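Local coordinates for glutamate--tRNA ligase (Elizabethkingia anophelis, PDB 6B1Z), which attaches glutamate to its cognate tRNA at the expense of ATP, acting as a class I aminoacyl-tRNA synthetase, at residues A[169-174]-A[236-241]; A[304-309]-A[353-358]. All blocks are in the same frame, centred on the assembly; numbering follows the deposited sequence.

Interaction 1. Residues A[169-174]-A[236-241]; sequences IRFKMP and MALHVL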
# COMPACT_ATOMS: atom_id res chain seq x y z
N ILE A 169 12.68 -32.04 8.69
CA ILE A 169 12.97 -32.62 7.38
C ILE A 169 13.58 -31.53 6.52
O ILE A 169 13.00 -30.44 6.39
CB ILE A 169 11.71 -33.22 6.73
CG1 ILE A 169 11.17 -34.35 7.59
CG2 ILE A 169 12.02 -33.66 5.29
CD1 ILE A 169 9.78 -34.81 7.20
N ARG A 170 14.76 -31.80 5.96
CA ARG A 170 15.47 -30.84 5.12
C ARG A 170 15.49 -31.31 3.67
O ARG A 170 15.48 -32.51 3.39
CB ARG A 170 16.91 -30.67 5.58
CG ARG A 170 17.04 -29.80 6.83
CD ARG A 170 18.51 -29.66 7.25
NE ARG A 170 18.61 -28.88 8.48
CZ ARG A 170 18.67 -27.55 8.53
NH1 ARG A 170 18.64 -26.83 7.41
NH2 ARG A 170 18.75 -26.95 9.71
N PHE A 171 15.51 -30.33 2.77
CA PHE A 171 15.74 -30.64 1.36
C PHE A 171 17.21 -31.01 1.17
O PHE A 171 18.09 -30.38 1.73
CB PHE A 171 15.40 -29.42 0.51
CG PHE A 171 15.52 -29.66 -0.96
CD1 PHE A 171 14.51 -30.31 -1.66
CD2 PHE A 171 16.65 -29.23 -1.65
CE1 PHE A 171 14.62 -30.51 -3.03
CE2 PHE A 171 16.77 -29.44 -3.02
CZ PHE A 171 15.77 -30.09 -3.71
N LYS A 172 17.47 -32.04 0.35
CA LYS A 172 18.85 -32.45 0.05
C LYS A 172 19.30 -31.78 -1.25
O LYS A 172 19.01 -32.26 -2.35
CB LYS A 172 18.95 -33.96 -0.04
CG LYS A 172 20.38 -34.48 -0.17
CD LYS A 172 20.36 -36.01 -0.25
CE LYS A 172 21.76 -36.57 -0.39
NZ LYS A 172 22.28 -36.41 -1.77
N MET A 173 20.03 -30.67 -1.13
CA MET A 173 20.46 -29.94 -2.32
C MET A 173 21.37 -30.83 -3.16
O MET A 173 22.34 -31.40 -2.62
CB MET A 173 21.21 -28.67 -1.96
CG MET A 173 20.39 -27.43 -2.05
SD MET A 173 19.78 -27.09 -3.72
CE MET A 173 18.40 -26.07 -3.20
N PRO A 174 21.10 -30.98 -4.46
CA PRO A 174 21.99 -31.74 -5.34
C PRO A 174 23.41 -31.19 -5.34
O PRO A 174 23.63 -29.99 -5.13
CB PRO A 174 21.35 -31.58 -6.72
CG PRO A 174 19.89 -31.31 -6.45
CD PRO A 174 19.85 -30.55 -5.13
N MET A 236 13.76 -19.43 -5.69
CA MET A 236 13.07 -19.98 -6.85
C MET A 236 13.66 -21.32 -7.29
O MET A 236 12.92 -22.23 -7.67
CB MET A 236 13.09 -18.96 -7.99
CG MET A 236 12.28 -19.40 -9.19
SD MET A 236 12.37 -18.16 -10.51
CE MET A 236 11.58 -19.06 -11.84
N ALA A 237 15.00 -21.45 -7.26
CA ALA A 237 15.61 -22.72 -7.64
C ALA A 237 15.13 -23.85 -6.73
O ALA A 237 14.77 -24.93 -7.20
CB ALA A 237 17.14 -22.60 -7.61
N LEU A 238 15.11 -23.61 -5.41
CA LEU A 238 14.56 -24.59 -4.49
C LEU A 238 13.14 -24.96 -4.86
O LEU A 238 12.77 -26.14 -4.86
CB LEU A 238 14.60 -24.04 -3.06
CG LEU A 238 13.85 -24.90 -2.02
CD1 LEU A 238 14.54 -26.27 -1.83
CD2 LEU A 238 13.77 -24.15 -0.70
N HIS A 239 12.30 -23.97 -5.15
CA HIS A 239 10.90 -24.26 -5.42
C HIS A 239 10.75 -25.12 -6.67
O HIS A 239 9.97 -26.08 -6.67
CB HIS A 239 10.12 -22.96 -5.54
CG HIS A 239 10.16 -22.16 -4.28
ND1 HIS A 239 9.94 -20.80 -4.24
CD2 HIS A 239 10.43 -22.54 -3.01
CE1 HIS A 239 10.06 -20.38 -2.99
NE2 HIS A 239 10.33 -21.42 -2.22
N VAL A 240 11.50 -24.79 -7.73
CA VAL A 240 11.46 -25.59 -8.95
C VAL A 240 11.93 -27.01 -8.66
O VAL A 240 11.33 -27.98 -9.13
CB VAL A 240 12.27 -24.90 -10.05
CG1 VAL A 240 12.54 -25.84 -11.23
CG2 VAL A 240 11.52 -23.65 -10.52
N LEU A 241 12.97 -27.16 -7.82
CA LEU A 241 13.45 -28.49 -7.47
C LEU A 241 12.42 -29.26 -6.63
O LEU A 241 12.34 -30.49 -6.73
CB LEU A 241 14.78 -28.39 -6.72
CG LEU A 241 15.98 -28.09 -7.61
CD1 LEU A 241 17.16 -27.64 -6.72
CD2 LEU A 241 16.35 -29.34 -8.41
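Phe171 and Leu238 meet in a CH-pi contact: methyl CD1 of the leucine sits over one face of the ring, 3.8 Å from its centroid and 20° off the normal, displaced toward the rim on the side of CG and CD2. The phenyl ring is carried toward the helix because CG lies anti to the backbone N (chi1 -176°), and the two side chains run past each other in opposite directions. A flat ring suits this place because its broad face takes the CD1 methyl of the branched leucine.

The remaining contacts are apolar packing. At the far end of the same ring Phe171 CZ lies 3.6 Å from Leu241 CB, and the two side chains cross at about a right angle. Strand 168-171 is the middle strand of a three-stranded antiparallel sheet, between 112-115 and 200-202. Its end, and the residues just after it, pack on helix 236-246 within the class I catalytic domain.

Just beyond the strand, Met173 folds back toward the helix through a bend at chi2 (-62°). The flexible thioether of Met173 sets SD 4.0 Å from Leu241 CD1, and its terminal methyl touches both leucines. Pro174 adds a looser touch, Pro174 CD to Leu241 CD1 at 4.3 Å. Outside the pair, Asp198 accepts a hydrogen bond from Met173 N, and Leu241 also packs on Ile179 of strand 178-183.

Interaction 2. Residues A[304-309]-A[353-358]; sequences PEAFIN and WFNQQY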
# COMPACT_ATOMS: atom_id res chain seq x y z
N PRO A 304 -9.50 5.78 -2.63
CA PRO A 304 -9.00 4.45 -3.03
C PRO A 304 -8.71 4.33 -4.51
O PRO A 304 -7.75 3.65 -4.90
CB PRO A 304 -10.11 3.50 -2.57
CG PRO A 304 -11.36 4.38 -2.44
CD PRO A 304 -10.82 5.72 -1.98
N GLU A 305 -9.50 4.99 -5.37
CA GLU A 305 -9.24 4.95 -6.80
C GLU A 305 -7.92 5.62 -7.15
O GLU A 305 -7.21 5.18 -8.06
CB GLU A 305 -10.38 5.62 -7.56
CG GLU A 305 -11.73 4.96 -7.34
CD GLU A 305 -12.46 5.45 -6.09
OE1 GLU A 305 -11.93 6.30 -5.31
OE2 GLU A 305 -13.61 4.99 -5.88
N ALA A 306 -7.59 6.71 -6.44
CA ALA A 306 -6.32 7.39 -6.67
C ALA A 306 -5.17 6.59 -6.11
O ALA A 306 -4.11 6.48 -6.75
CB ALA A 306 -6.36 8.78 -6.05
N PHE A 307 -5.35 6.04 -4.92
CA PHE A 307 -4.34 5.19 -4.29
C PHE A 307 -3.95 4.02 -5.19
O PHE A 307 -2.76 3.79 -5.43
CB PHE A 307 -4.86 4.69 -2.95
CG PHE A 307 -3.94 3.71 -2.27
CD1 PHE A 307 -2.70 4.13 -1.80
CD2 PHE A 307 -4.33 2.39 -2.08
CE1 PHE A 307 -1.85 3.22 -1.16
CE2 PHE A 307 -3.50 1.48 -1.45
CZ PHE A 307 -2.26 1.90 -0.98
N ILE A 308 -4.94 3.27 -5.69
CA ILE A 308 -4.59 2.07 -6.45
C ILE A 308 -4.06 2.43 -7.84
O ILE A 308 -3.21 1.71 -8.39
CB ILE A 308 -5.78 1.09 -6.46
CG1 ILE A 308 -5.27 -0.33 -6.75
CG2 ILE A 308 -6.88 1.56 -7.43
CD1 ILE A 308 -4.30 -0.85 -5.68
N ASN A 309 -4.49 3.56 -8.42
CA ASN A 309 -3.89 4.05 -9.65
C ASN A 309 -2.40 4.34 -9.44
O ASN A 309 -1.55 3.99 -10.27
CB ASN A 309 -4.67 5.31 -10.11
CG ASN A 309 -4.45 5.69 -11.59
OD1 ASN A 309 -5.24 6.46 -12.15
ND2 ASN A 309 -3.38 5.20 -12.21
N TRP A 353 -0.40 13.99 -6.23
CA TRP A 353 -0.92 14.44 -7.52
C TRP A 353 -2.10 13.58 -7.96
O TRP A 353 -3.12 14.11 -8.40
CB TRP A 353 0.18 14.43 -8.58
CG TRP A 353 -0.27 14.77 -9.98
CD1 TRP A 353 -0.37 16.02 -10.54
CD2 TRP A 353 -0.65 13.84 -11.02
NE1 TRP A 353 -0.78 15.92 -11.86
CE2 TRP A 353 -0.96 14.60 -12.17
CE3 TRP A 353 -0.77 12.44 -11.08
CZ2 TRP A 353 -1.38 14.01 -13.37
CZ3 TRP A 353 -1.18 11.86 -12.28
CH2 TRP A 353 -1.48 12.64 -13.40
N PHE A 354 -1.96 12.26 -7.86
CA PHE A 354 -3.08 11.37 -8.17
C PHE A 354 -4.31 11.72 -7.34
O PHE A 354 -5.43 11.76 -7.86
CB PHE A 354 -2.70 9.91 -7.96
CG PHE A 354 -2.09 9.24 -9.16
CD1 PHE A 354 -2.85 8.97 -10.31
CD2 PHE A 354 -0.76 8.84 -9.15
CE1 PHE A 354 -2.28 8.35 -11.42
CE2 PHE A 354 -0.19 8.21 -10.25
CZ PHE A 354 -0.95 7.96 -11.39
N ASN A 355 -4.12 11.95 -6.03
CA ASN A 355 -5.27 12.28 -5.18
C ASN A 355 -5.94 13.56 -5.67
O ASN A 355 -7.18 13.62 -5.77
CB ASN A 355 -4.88 12.42 -3.71
CG ASN A 355 -5.97 11.86 -2.78
OD1 ASN A 355 -6.37 10.70 -2.93
ND2 ASN A 355 -6.50 12.69 -1.87
N GLN A 356 -5.14 14.57 -5.97
CA GLN A 356 -5.69 15.83 -6.47
C GLN A 356 -6.47 15.62 -7.76
O GLN A 356 -7.56 16.18 -7.94
CB GLN A 356 -4.55 16.83 -6.69
CG GLN A 356 -5.07 18.21 -7.03
CD GLN A 356 -3.96 19.20 -7.05
OE1 GLN A 356 -3.79 19.98 -6.10
NE2 GLN A 356 -3.18 19.18 -8.10
N GLN A 357 -5.91 14.83 -8.69
CA GLN A 357 -6.59 14.60 -9.96
C GLN A 357 -7.96 13.98 -9.74
O GLN A 357 -8.94 14.38 -10.38
CB GLN A 357 -5.75 13.68 -10.86
CG GLN A 357 -4.38 14.21 -11.26
CD GLN A 357 -4.39 15.65 -11.71
OE1 GLN A 357 -4.79 15.97 -12.82
NE2 GLN A 357 -3.93 16.54 -10.83
N TYR A 358 -8.05 13.00 -8.84
CA TYR A 358 -9.33 12.33 -8.60
C TYR A 358 -10.28 13.22 -7.81
O TYR A 358 -11.48 13.23 -8.10
CB TYR A 358 -9.10 10.98 -7.89
CG TYR A 358 -8.74 9.84 -8.83
CD1 TYR A 358 -7.43 9.64 -9.26
CD2 TYR A 358 -9.71 8.97 -9.30
CE1 TYR A 358 -7.11 8.60 -10.13
CE2 TYR A 358 -9.41 7.94 -10.16
CZ TYR A 358 -8.11 7.75 -10.56
OH TYR A 358 -7.84 6.72 -11.42
O HOH W 1 -8.08 3.70 -10.32
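Tyr358 lies against the backbone and side chains of Glu305, Ala306 and Asn309, reaching across from helix 348-361 to helix 304-312, which runs roughly antiparallel to it; the axes of the short segments pass 8.4 Å apart at 141°. Its CG is anti to the carbonyl carbon (chi1 -83°), which directs the ring at helix 304-312. CA of Ala306 lies over one face, offset toward the rim, and Ala306 CB is 3.5 Å from Tyr358 CD1. So small a residue suits the closest point of the backbones, where the CA atoms of Ala306 and Asn355 are 5.2 Å apart. Glu305 contributes its aliphatic CB, 3.6 Å from Tyr358 CE2, while the bent chain turns its carboxylate from the interface.

The phenol donates a hydrogen bond from Tyr358 OH to Asn309 OD1 at 2.7 Å. The amide plane stands almost upright to the ring, and the donor is tilted 23° from the carbonyl plane. Asn309 reaches between two aromatic residues: Asn309 ND2 also lies 3.4 Å from Phe354 CE1. Val325 N gives OD1 a second donor and Glu323 O accepts from ND2, so both ends of this buried amide are satisfied and its rotation is fixed. A water donates to Glu305 O and, over a longer 3.2 Å, to Tyr358 OH.

Asn355 OD1 touches the Ala306 methyl but is bonded to Leu303 N, just ahead of helix 304-312. That helix also packs through Phe307 and Ile308 on helices 26-41 and 62-73, while helix 348-361 lies against it on the face that carries Ala306 and Asn309.

How the interactions relate
The two contacts lie far apart in an elongated chain: their centres are 43 Å from each other, their nearest atoms about 24 Å, and they do not touch. Both segments of interaction 1 come earlier in the chain than those of interaction 2. The centre of interaction 1 is about 32 Å, and that of interaction 2 about 13 Å, from the centre of the chain. Interaction 1 is wholly apolar and internal to the catalytic domain, whereas interaction 2 adds polar bonds to its packing and joins a helix of the catalytic part to one assigned to the anticodon-binding part. A formic acid molecule, probably from the crystallisation liquor, lies about 6 Å from the Tyr358 side chain.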